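Local structure of glucose-6-phosphate 1-dehydrogenase (Kluyveromyces lactis, 7E6I) at residues G156-L159 with Q160-T163; V472-L475 with A476-Y480; L140-S144 with G145-V149. The protein catalyses the NADP+-dependent oxidation of glucose 6-phosphate to 6-phosphogluconolactone, the first step of the oxidative pentose phosphate pathway. All coordinates share one frame; numbering follows the deposited sequence.

Overall arrangement
All three contacts are local, each where a helix or strand meets a loop. Contacts 3 and 1 lie in the Rossmann domain, at the entrance to strand 146-152 and the start of helix 159-169; contact 2 ends helix 471-476 against the sheet of the C-terminal domain. Contact 1 is on the surface; contacts 2 and 3 are partly buried. Their chemistry differs with the element that each one begins or ends: aspartate and serine tie down the helix start in contact 1, stacked rings and a shared carbonyl finish the helix in contact 2, and a buried glutamine amide fastens the turn in contact 3. Contacts 2 and 3 lie about 52 Å apart, centre to centre.

Contact 1 of 3, residues G156-L159 with Q160-T163; sequences GHDL and QSAT
Ser161 reaches back from the first turn of helix 159-169 and places its hydroxyl among His157 and Asp158. OG accepts from His157 N at 2.9 Å, in a nearly straight bond, and donates to Asp158 OD1 at 2.7 Å, coming from above the carboxylate plane. OD1 takes a second donor, Ser161 N at 3.0 Å; one carboxylate oxygen thus holds the serine by its backbone N-H and its hydroxyl. The serine also lies across one face of the His157 imidazole: OG is 3.1 Å above the ring plane, over its centre, and CB makes a CH-pi contact. With chi1 at 47°, CG of His157 stands between its own backbone N and carbonyl carbon, which brings the ring over the serine.

Asp158 is the N-cap of this helix, at the strand-to-helix connection of the Rossmann domain that follows strand 146-152 and Lys153, which lines the glucose-6-phosphate pocket and probably also binds NADP+. Its O receives Ala162 N. Leu159 O is gripped twice, by Thr163 N at 2.9 Å and by Thr163 OG1 at 2.6 Å, the hydroxyl arriving from above the carbonyl plane. Leu159 CG, anti to the backbone N (chi1 178°), carries the side chain obliquely across that of Thr163, CD1 passing 3.6 Å from Thr163 OG1, and on to Asp437 and Lys441 of helix 433-451. At the loop end, a CB on Gly156 would strike Ala162 CA and, at a phi of 111°, jam against the preceding carbonyl O.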
ATOM      1  N   GLY A 156       9.523   4.795  10.031  1.00 35.73           N
ATOM      2  CA  GLY A 156       9.601   4.366  11.410  1.00 35.57           C
ATOM      3  C   GLY A 156       9.243   2.899  11.564  1.00 36.53           C
ATOM      4  O   GLY A 156       8.728   2.249  10.655  1.00 38.88           O
ATOM      5  N   HIS A 157       9.562   2.380  12.750  1.00 33.97           N
ATOM      6  CA  HIS A 157       9.253   1.012  13.130  1.00 33.85           C
ATOM      7  C   HIS A 157       8.437   0.949  14.412  1.00 34.93           C
ATOM      8  O   HIS A 157       8.095  -0.155  14.861  1.00 35.76           O
ATOM      9  CB  HIS A 157      10.547   0.208  13.300  1.00 34.46           C
ATOM     10  CG  HIS A 157      11.581   0.915  14.113  1.00 36.00           C
ATOM     11  ND1 HIS A 157      11.691   0.754  15.479  1.00 38.89           N
ATOM     12  CD2 HIS A 157      12.526   1.816  13.761  1.00 35.38           C
ATOM     13  CE1 HIS A 157      12.678   1.508  15.932  1.00 37.49           C
ATOM     14  NE2 HIS A 157      13.196   2.168  14.910  1.00 39.91           N
ATOM     15  N   ASP A 158       8.136   2.095  15.016  1.00 32.76           N
ATOM     16  CA  ASP A 158       7.253   2.218  16.172  1.00 34.17           C
ATOM     17  C   ASP A 158       6.948   3.704  16.325  1.00 35.28           C
ATOM     18  O   ASP A 158       7.460   4.539  15.568  1.00 34.30           O
ATOM     19  CB  ASP A 158       7.867   1.620  17.446  1.00 33.81           C
ATOM     20  CG  ASP A 158       9.267   2.155  17.745  1.00 38.32           C
ATOM     21  OD1 ASP A 158       9.627   3.273  17.294  1.00 36.20           O
ATOM     22  OD2 ASP A 158      10.021   1.437  18.439  1.00 39.53           O
ATOM     23  N   LEU A 159       6.113   4.029  17.316  1.00 33.59           N
ATOM     24  CA  LEU A 159       5.708   5.419  17.506  1.00 35.22           C
ATOM     25  C   LEU A 159       6.922   6.338  17.661  1.00 36.98           C
ATOM     26  O   LEU A 159       6.997   7.398  17.018  1.00 33.01           O
ATOM     27  CB  LEU A 159       4.790   5.535  18.721  1.00 30.87           C
ATOM     28  CG  LEU A 159       4.347   6.963  19.037  1.00 30.37           C
ATOM     29  CD1 LEU A 159       3.612   7.574  17.860  1.00 29.31           C
ATOM     30  CD2 LEU A 159       3.444   6.987  20.270  1.00 31.92           C
ATOM     31  N   GLN A 160       7.897   5.931  18.484  1.00 35.84           N
ATOM     32  CA  GLN A 160       8.993   6.828  18.828  1.00 34.88           C
ATOM     33  C   GLN A 160       9.852   7.153  17.616  1.00 36.78           C
ATOM     34  O   GLN A 160      10.164   8.321  17.360  1.00 40.61           O
ATOM     35  CB  GLN A 160       9.843   6.221  19.937  1.00 40.42           C
ATOM     36  CG  GLN A 160      10.533   7.281  20.785  1.00 47.64           C
ATOM     37  CD  GLN A 160      11.765   6.758  21.508  1.00 58.78           C
ATOM     38  OE1 GLN A 160      11.658   6.141  22.574  1.00 66.57           O
ATOM     39  NE2 GLN A 160      12.944   7.009  20.938  1.00 57.92           N
ATOM     40  N   SER A 161      10.257   6.134  16.861  1.00 35.24           N
ATOM     41  CA  SER A 161      11.078   6.383  15.683  1.00 34.27           C
ATOM     42  C   SER A 161      10.318   7.191  14.635  1.00 37.17           C
ATOM     43  O   SER A 161      10.876   8.125  14.045  1.00 38.15           O
ATOM     44  CB  SER A 161      11.612   5.055  15.122  1.00 35.76           C
ATOM     45  OG  SER A 161      10.593   4.084  14.901  1.00 35.60           O
ATOM     46  N   ALA A 162       9.031   6.889  14.418  1.00 35.36           N
ATOM     47  CA  ALA A 162       8.263   7.660  13.438  1.00 36.70           C
ATOM     48  C   ALA A 162       8.136   9.120  13.854  1.00 34.92           C
ATOM     49  O   ALA A 162       8.308  10.026  13.027  1.00 35.49           O
ATOM     50  CB  ALA A 162       6.880   7.043  13.230  1.00 31.56           C
ATOM     51  N   THR A 163       7.844   9.369  15.134  1.00 33.93           N
ATOM     52  CA  THR A 163       7.794  10.741  15.638  1.00 37.69           C
ATOM     53  C   THR A 163       9.110  11.470  15.379  1.00 38.94           C
ATOM     54  O   THR A 163       9.116  12.619  14.916  1.00 38.76           O
ATOM     55  CB  THR A 163       7.474  10.748  17.132  1.00 34.92           C
ATOM     56  OG1 THR A 163       6.364   9.885  17.386  1.00 34.72           O
ATOM     57  CG2 THR A 163       7.143  12.154  17.612  1.00 36.67           C
TER

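Contact 2 of 3, residues V472-L475 with A476-Y480; sequences VEFL and ADHGY
Phe474, on the last turn of helix 471-476, and His478, four residues on in the loop, hold their rings in an offset stack, centroids 4.2 Å apart and planes 29° from parallel. His478 CE1 stands over the centre of the phenyl face, 3.3 Å above its plane, and Phe474 CE2 comes over the rim of the imidazole. The same histidine turns its edge to the backbone: ND1 donates to Phe474 O at 2.6 Å, with the oxygen in the ring plane. Phe474 therefore holds the imidazole by face and by edge, its ring brought against the imidazole face by CG lying anti to the backbone N (chi1 -170°). Replacing Phe474 by an alanine is likely to open a gap over that face and lose the stack, leaving the imidazole held by its two nitrogen bonds.

The main chain leaves helix 471-476 through a type I turn from Ala476 to Gly479, and Gly479, at a positive phi of 86°, swings it back. Leu475 O is the shared acceptor of this ending: His478 N at 2.8 Å and Tyr480 N at 3.2 Å reach it from opposite faces of its carbonyl plane. The returning chain then sets Tyr480 CB 4.3 Å from Leu475 CB.

Farther out, His478 NE2 bonds Asp284 OD2, so both ring nitrogens are engaged, which would be expected to favour a charged imidazolium. Phe474, Leu475 and His478 all pack on Val334 of strand 333-338, fastening the helix to the mixed sheet of the C-terminal domain. Leu475 also touches Arg336 and Tyr480 touches Arg349, two residues that probably bind the second NADP+, while Tyr480 OH is bonded to Glu367 OE2.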
ATOM      1  N   VAL A 472      -9.828 -20.696  12.113  1.00 34.36           N
ATOM      2  CA  VAL A 472     -11.257 -20.852  11.847  1.00 34.12           C
ATOM      3  C   VAL A 472     -12.072 -20.587  13.110  1.00 36.68           C
ATOM      4  O   VAL A 472     -13.143 -19.965  13.062  1.00 36.63           O
ATOM      5  CB  VAL A 472     -11.521 -22.252  11.265  1.00 33.66           C
ATOM      6  CG1 VAL A 472     -12.926 -22.685  11.536  1.00 37.11           C
ATOM      7  CG2 VAL A 472     -11.276 -22.237   9.785  1.00 35.09           C
ATOM      8  N   GLU A 473     -11.562 -21.036  14.262  1.00 35.54           N
ATOM      9  CA  GLU A 473     -12.175 -20.743  15.556  1.00 34.98           C
ATOM     10  C   GLU A 473     -12.106 -19.251  15.866  1.00 32.41           C
ATOM     11  O   GLU A 473     -13.083 -18.656  16.343  1.00 30.87           O
ATOM     12  CB  GLU A 473     -11.445 -21.547  16.645  1.00 38.47           C
ATOM     13  CG  GLU A 473     -12.276 -22.391  17.587  1.00 46.95           C
ATOM     14  CD  GLU A 473     -11.413 -23.425  18.379  1.00 64.42           C
ATOM     15  OE1 GLU A 473     -11.271 -24.596  17.924  1.00 63.26           O
ATOM     16  OE2 GLU A 473     -10.859 -23.063  19.448  1.00 63.53           O
ATOM     17  N   PHE A 474     -10.942 -18.638  15.625  1.00 33.26           N
ATOM     18  CA  PHE A 474     -10.786 -17.198  15.816  1.00 31.92           C
ATOM     19  C   PHE A 474     -11.817 -16.419  14.995  1.00 29.06           C
ATOM     20  O   PHE A 474     -12.435 -15.469  15.496  1.00 26.14           O
ATOM     21  CB  PHE A 474      -9.351 -16.798  15.443  1.00 28.83           C
ATOM     22  CG  PHE A 474      -8.969 -15.376  15.809  1.00 31.82           C
ATOM     23  CD1 PHE A 474      -8.440 -15.078  17.059  1.00 31.50           C
ATOM     24  CD2 PHE A 474      -9.088 -14.344  14.878  1.00 29.70           C
ATOM     25  CE1 PHE A 474      -8.071 -13.775  17.391  1.00 32.19           C
ATOM     26  CE2 PHE A 474      -8.717 -13.039  15.203  1.00 29.50           C
ATOM     27  CZ  PHE A 474      -8.207 -12.757  16.458  1.00 31.69           C
ATOM     28  N   LEU A 475     -12.028 -16.816  13.737  1.00 26.63           N
ATOM     29  CA  LEU A 475     -12.987 -16.101  12.899  1.00 27.87           C
ATOM     30  C   LEU A 475     -14.408 -16.269  13.428  1.00 29.20           C
ATOM     31  O   LEU A 475     -15.160 -15.297  13.537  1.00 26.69           O
ATOM     32  CB  LEU A 475     -12.879 -16.571  11.451  1.00 25.25           C
ATOM     33  CG  LEU A 475     -11.497 -16.293  10.835  1.00 28.48           C
ATOM     34  CD1 LEU A 475     -11.417 -16.679   9.351  1.00 26.64           C
ATOM     35  CD2 LEU A 475     -11.098 -14.843  11.041  1.00 26.18           C
ATOM     36  N   ALA A 476     -14.788 -17.494  13.786  1.00 31.47           N
ATOM     37  CA  ALA A 476     -16.122 -17.711  14.330  1.00 32.41           C
ATOM     38  C   ALA A 476     -16.311 -16.991  15.653  1.00 30.75           C
ATOM     39  O   ALA A 476     -17.433 -16.619  15.995  1.00 33.87           O
ATOM     40  CB  ALA A 476     -16.391 -19.209  14.474  1.00 30.86           C
ATOM     41  N   ASP A 477     -15.234 -16.761  16.384  1.00 31.06           N
ATOM     42  CA  ASP A 477     -15.275 -15.931  17.577  1.00 31.19           C
ATOM     43  C   ASP A 477     -15.432 -14.454  17.258  1.00 34.11           C
ATOM     44  O   ASP A 477     -15.711 -13.665  18.164  1.00 35.59           O
ATOM     45  CB  ASP A 477     -13.982 -16.119  18.359  1.00 39.02           C
ATOM     46  CG  ASP A 477     -14.213 -16.407  19.800  1.00 45.98           C
ATOM     47  OD1 ASP A 477     -15.033 -15.697  20.433  1.00 49.28           O
ATOM     48  OD2 ASP A 477     -13.552 -17.345  20.294  1.00 58.50           O
ATOM     49  N   HIS A 478     -15.216 -14.050  16.011  1.00 32.26           N
ATOM     50  CA  HIS A 478     -15.331 -12.651  15.618  1.00 31.17           C
ATOM     51  C   HIS A 478     -16.486 -12.448  14.648  1.00 31.77           C
ATOM     52  O   HIS A 478     -16.414 -11.642  13.717  1.00 28.24           O
ATOM     53  CB  HIS A 478     -14.022 -12.151  15.024  1.00 29.18           C
ATOM     54  CG  HIS A 478     -12.945 -12.004  16.041  1.00 29.55           C
ATOM     55  ND1 HIS A 478     -12.309 -13.092  16.602  1.00 30.74           N
ATOM     56  CD2 HIS A 478     -12.428 -10.910  16.644  1.00 25.85           C
ATOM     57  CE1 HIS A 478     -11.423 -12.670  17.485  1.00 29.90           C
ATOM     58  NE2 HIS A 478     -11.486 -11.348  17.540  1.00 31.23           N
ATOM     59  N   GLY A 479     -17.560 -13.197  14.862  1.00 32.05           N
ATOM     60  CA  GLY A 479     -18.809 -12.930  14.190  1.00 32.28           C
ATOM     61  C   GLY A 479     -18.961 -13.550  12.829  1.00 30.83           C
ATOM     62  O   GLY A 479     -19.993 -13.330  12.184  1.00 33.21           O
ATOM     63  N   TYR A 480     -17.987 -14.319  12.362  1.00 30.27           N
ATOM     64  CA  TYR A 480     -18.150 -14.970  11.072  1.00 29.41           C
ATOM     65  C   TYR A 480     -18.931 -16.274  11.218  1.00 32.62           C
ATOM     66  O   TYR A 480     -18.586 -17.144  12.022  1.00 34.70           O
ATOM     67  CB  TYR A 480     -16.807 -15.234  10.409  1.00 27.17           C
ATOM     68  CG  TYR A 480     -17.000 -15.636   8.978  1.00 28.45           C
ATOM     69  CD1 TYR A 480     -17.214 -14.674   7.992  1.00 25.47           C
ATOM     70  CD2 TYR A 480     -17.019 -16.973   8.606  1.00 28.18           C
ATOM     71  CE1 TYR A 480     -17.411 -15.027   6.678  1.00 26.73           C
ATOM     72  CE2 TYR A 480     -17.213 -17.336   7.289  1.00 30.45           C
ATOM     73  CZ  TYR A 480     -17.409 -16.353   6.329  1.00 30.81           C
ATOM     74  OH  TYR A 480     -17.609 -16.697   5.017  1.00 30.15           O
TER

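Contact 3 of 3, residues L140-S144 with G145-V149; sequences LYTES and GIQRV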
ATOM      1  N   LEU A 140      18.458  23.541  -2.908  1.00 50.15           N
ATOM      2  CA  LEU A 140      17.681  23.408  -4.140  1.00 50.58           C
ATOM      3  C   LEU A 140      16.200  23.659  -3.889  1.00 50.81           C
ATOM      4  O   LEU A 140      15.339  22.881  -4.299  1.00 53.72           O
ATOM      5  CB  LEU A 140      17.885  22.021  -4.731  1.00 49.22           C
ATOM      6  CG  LEU A 140      17.984  21.819  -6.240  1.00 51.62           C
ATOM      7  CD1 LEU A 140      18.354  20.367  -6.506  1.00 50.37           C
ATOM      8  CD2 LEU A 140      16.707  22.199  -6.972  1.00 52.96           C
ATOM      9  N   TYR A 141      15.872  24.759  -3.217  1.00 49.96           N
ATOM     10  CA  TYR A 141      14.489  25.123  -2.925  1.00 49.72           C
ATOM     11  C   TYR A 141      14.236  26.538  -3.434  1.00 52.60           C
ATOM     12  O   TYR A 141      14.938  27.473  -3.035  1.00 54.55           O
ATOM     13  CB  TYR A 141      14.223  25.025  -1.421  1.00 48.45           C
ATOM     14  CG  TYR A 141      12.774  25.173  -1.028  1.00 48.48           C
ATOM     15  CD1 TYR A 141      12.231  26.428  -0.767  1.00 50.06           C
ATOM     16  CD2 TYR A 141      11.949  24.057  -0.918  1.00 47.01           C
ATOM     17  CE1 TYR A 141      10.910  26.566  -0.410  1.00 50.42           C
ATOM     18  CE2 TYR A 141      10.622  24.184  -0.556  1.00 48.08           C
ATOM     19  CZ  TYR A 141      10.112  25.437  -0.304  1.00 49.83           C
ATOM     20  OH  TYR A 141       8.799  25.558   0.050  1.00 51.30           O
ATOM     21  N   THR A 142      13.242  26.706  -4.307  1.00 51.59           N
ATOM     22  CA  THR A 142      12.878  28.030  -4.809  1.00 53.84           C
ATOM     23  C   THR A 142      11.505  28.431  -4.280  1.00 54.66           C
ATOM     24  O   THR A 142      10.514  27.740  -4.531  1.00 53.77           O
ATOM     25  CB  THR A 142      12.900  28.084  -6.339  1.00 53.26           C
ATOM     26  OG1 THR A 142      12.339  29.329  -6.777  1.00 58.92           O
ATOM     27  CG2 THR A 142      12.123  26.937  -6.952  1.00 54.08           C
ATOM     28  N   GLU A 143      11.450  29.558  -3.563  1.00 56.66           N
ATOM     29  CA  GLU A 143      10.183  30.102  -3.088  1.00 57.96           C
ATOM     30  C   GLU A 143       9.304  30.620  -4.219  1.00 56.97           C
ATOM     31  O   GLU A 143       8.162  31.014  -3.967  1.00 59.90           O
ATOM     32  CB  GLU A 143      10.438  31.215  -2.069  1.00 63.10           C
ATOM     33  CG  GLU A 143      10.391  30.758  -0.606  1.00 71.34           C
ATOM     34  CD  GLU A 143      10.569  31.907   0.394  1.00 85.90           C
ATOM     35  OE1 GLU A 143      10.887  31.635   1.575  1.00 87.56           O
ATOM     36  OE2 GLU A 143      10.390  33.083   0.001  1.00 92.22           O
ATOM     37  N   SER A 144       9.800  30.607  -5.454  1.00 53.26           N
ATOM     38  CA  SER A 144       9.059  31.071  -6.618  1.00 57.17           C
ATOM     39  C   SER A 144       8.762  29.950  -7.609  1.00 56.52           C
ATOM     40  O   SER A 144       8.399  30.222  -8.759  1.00 58.77           O
ATOM     41  CB  SER A 144       9.831  32.190  -7.310  1.00 59.83           C
ATOM     42  OG  SER A 144      10.672  31.630  -8.302  1.00 63.91           O
ATOM     43  N   GLY A 145       8.939  28.702  -7.207  1.00 56.70           N
ATOM     44  CA  GLY A 145       8.454  27.574  -7.973  1.00 54.23           C
ATOM     45  C   GLY A 145       7.699  26.669  -7.028  1.00 49.60           C
ATOM     46  O   GLY A 145       7.464  27.045  -5.875  1.00 51.23           O
ATOM     47  N   ILE A 146       7.314  25.482  -7.476  1.00 47.02           N
ATOM     48  CA  ILE A 146       6.717  24.495  -6.585  1.00 45.28           C
ATOM     49  C   ILE A 146       7.522  23.201  -6.684  1.00 42.45           C
ATOM     50  O   ILE A 146       7.844  22.742  -7.788  1.00 42.60           O
ATOM     51  CB  ILE A 146       5.217  24.283  -6.893  1.00 46.01           C
ATOM     52  CG1 ILE A 146       4.743  22.890  -6.469  1.00 45.39           C
ATOM     53  CG2 ILE A 146       4.886  24.609  -8.346  1.00 49.89           C
ATOM     54  CD1 ILE A 146       4.487  22.766  -4.951  1.00 51.96           C
ATOM     55  N   GLN A 147       7.888  22.646  -5.531  1.00 38.94           N
ATOM     56  CA  GLN A 147       8.610  21.382  -5.454  1.00 42.24           C
ATOM     57  C   GLN A 147       7.824  20.388  -4.606  1.00 40.04           C
ATOM     58  O   GLN A 147       7.198  20.761  -3.607  1.00 40.79           O
ATOM     59  CB  GLN A 147      10.020  21.556  -4.861  1.00 37.12           C
ATOM     60  CG  GLN A 147      10.055  22.456  -3.651  1.00 41.64           C
ATOM     61  CD  GLN A 147      10.482  23.876  -4.020  1.00 47.24           C
ATOM     62  OE1 GLN A 147      11.468  24.069  -4.730  1.00 48.32           O
ATOM     63  NE2 GLN A 147       9.721  24.871  -3.561  1.00 45.39           N
ATOM     64  N   ARG A 148       7.869  19.124  -5.011  1.00 35.87           N
ATOM     65  CA  ARG A 148       7.201  18.038  -4.315  1.00 35.39           C
ATOM     66  C   ARG A 148       8.190  16.898  -4.130  1.00 37.51           C
ATOM     67  O   ARG A 148       8.942  16.568  -5.051  1.00 38.33           O
ATOM     68  CB  ARG A 148       5.976  17.557  -5.101  1.00 34.54           C
ATOM     69  CG  ARG A 148       4.848  18.569  -5.164  1.00 36.36           C
ATOM     70  CD  ARG A 148       3.769  18.167  -6.163  1.00 35.89           C
ATOM     71  NE  ARG A 148       2.783  19.230  -6.331  1.00 38.20           N
ATOM     72  CZ  ARG A 148       2.073  19.433  -7.438  1.00 37.98           C
ATOM     73  NH1 ARG A 148       2.229  18.641  -8.495  1.00 34.43           N
ATOM     74  NH2 ARG A 148       1.204  20.436  -7.482  1.00 41.13           N
ATOM     75  N   VAL A 149       8.209  16.293  -2.948  1.00 34.15           N
ATOM     76  CA  VAL A 149       9.093  15.160  -2.715  1.00 34.43           C
ATOM     77  C   VAL A 149       8.253  13.940  -2.346  1.00 34.28           C
ATOM     78  O   VAL A 149       7.324  14.032  -1.539  1.00 32.79           O
ATOM     79  CB  VAL A 149      10.180  15.467  -1.663  1.00 36.87           C
ATOM     80  CG1 VAL A 149       9.894  16.762  -0.906  1.00 34.40           C
ATOM     81  CG2 VAL A 149      10.394  14.286  -0.720  1.00 36.16           C
TER
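Gln147 sends its side chain back from strand 146-152 onto Tyr141 and Thr142, lying against a helix-to-strand connection of the Rossmann domain, which ends in a type I beta turn from Thr142 to Gly145. CB points toward the loop, and CG, between the backbone N and carbonyl carbon, lies 3.6 Å from Tyr141 CE2. A kink at chi2 (-98°) then lays the amide over one face of the tyrosine ring, the two planes 22° apart. CD is 3.4 Å from Tyr141 CD2, and NE2 rides 3.2 Å above the ring plane, displaced toward the rim. Beyond the ring, the amide spans the backbone of a single residue: OE1 accepts from Thr142 N at 3.2 Å, while NE2 donates to Thr142 O at 3.1 Å in an almost straight bond (172°) that lies in the amide plane. One accepted and one donated bond, with the stacked ring, fix the rotation of this buried amide and satisfy its oxygen and one of its N-H groups.

Tyr141 is in turn held by its OH, bonded to Glu177 OE1, and its ring makes a cation-pi contact with Lys137. Thr142 packs on Arg118 of strand 117-122, which neighbours strand 146-152 in the parallel sheet, and on Pro116 just before it. Thr142 O also closes the beta turn, receiving Gly145 N at 3.3 Å from the face of its carbonyl plane opposite to NE2. The hydroxyl of the same threonine adds an ST turn, its OG1 accepting from Ser144 N at 3.1 Å.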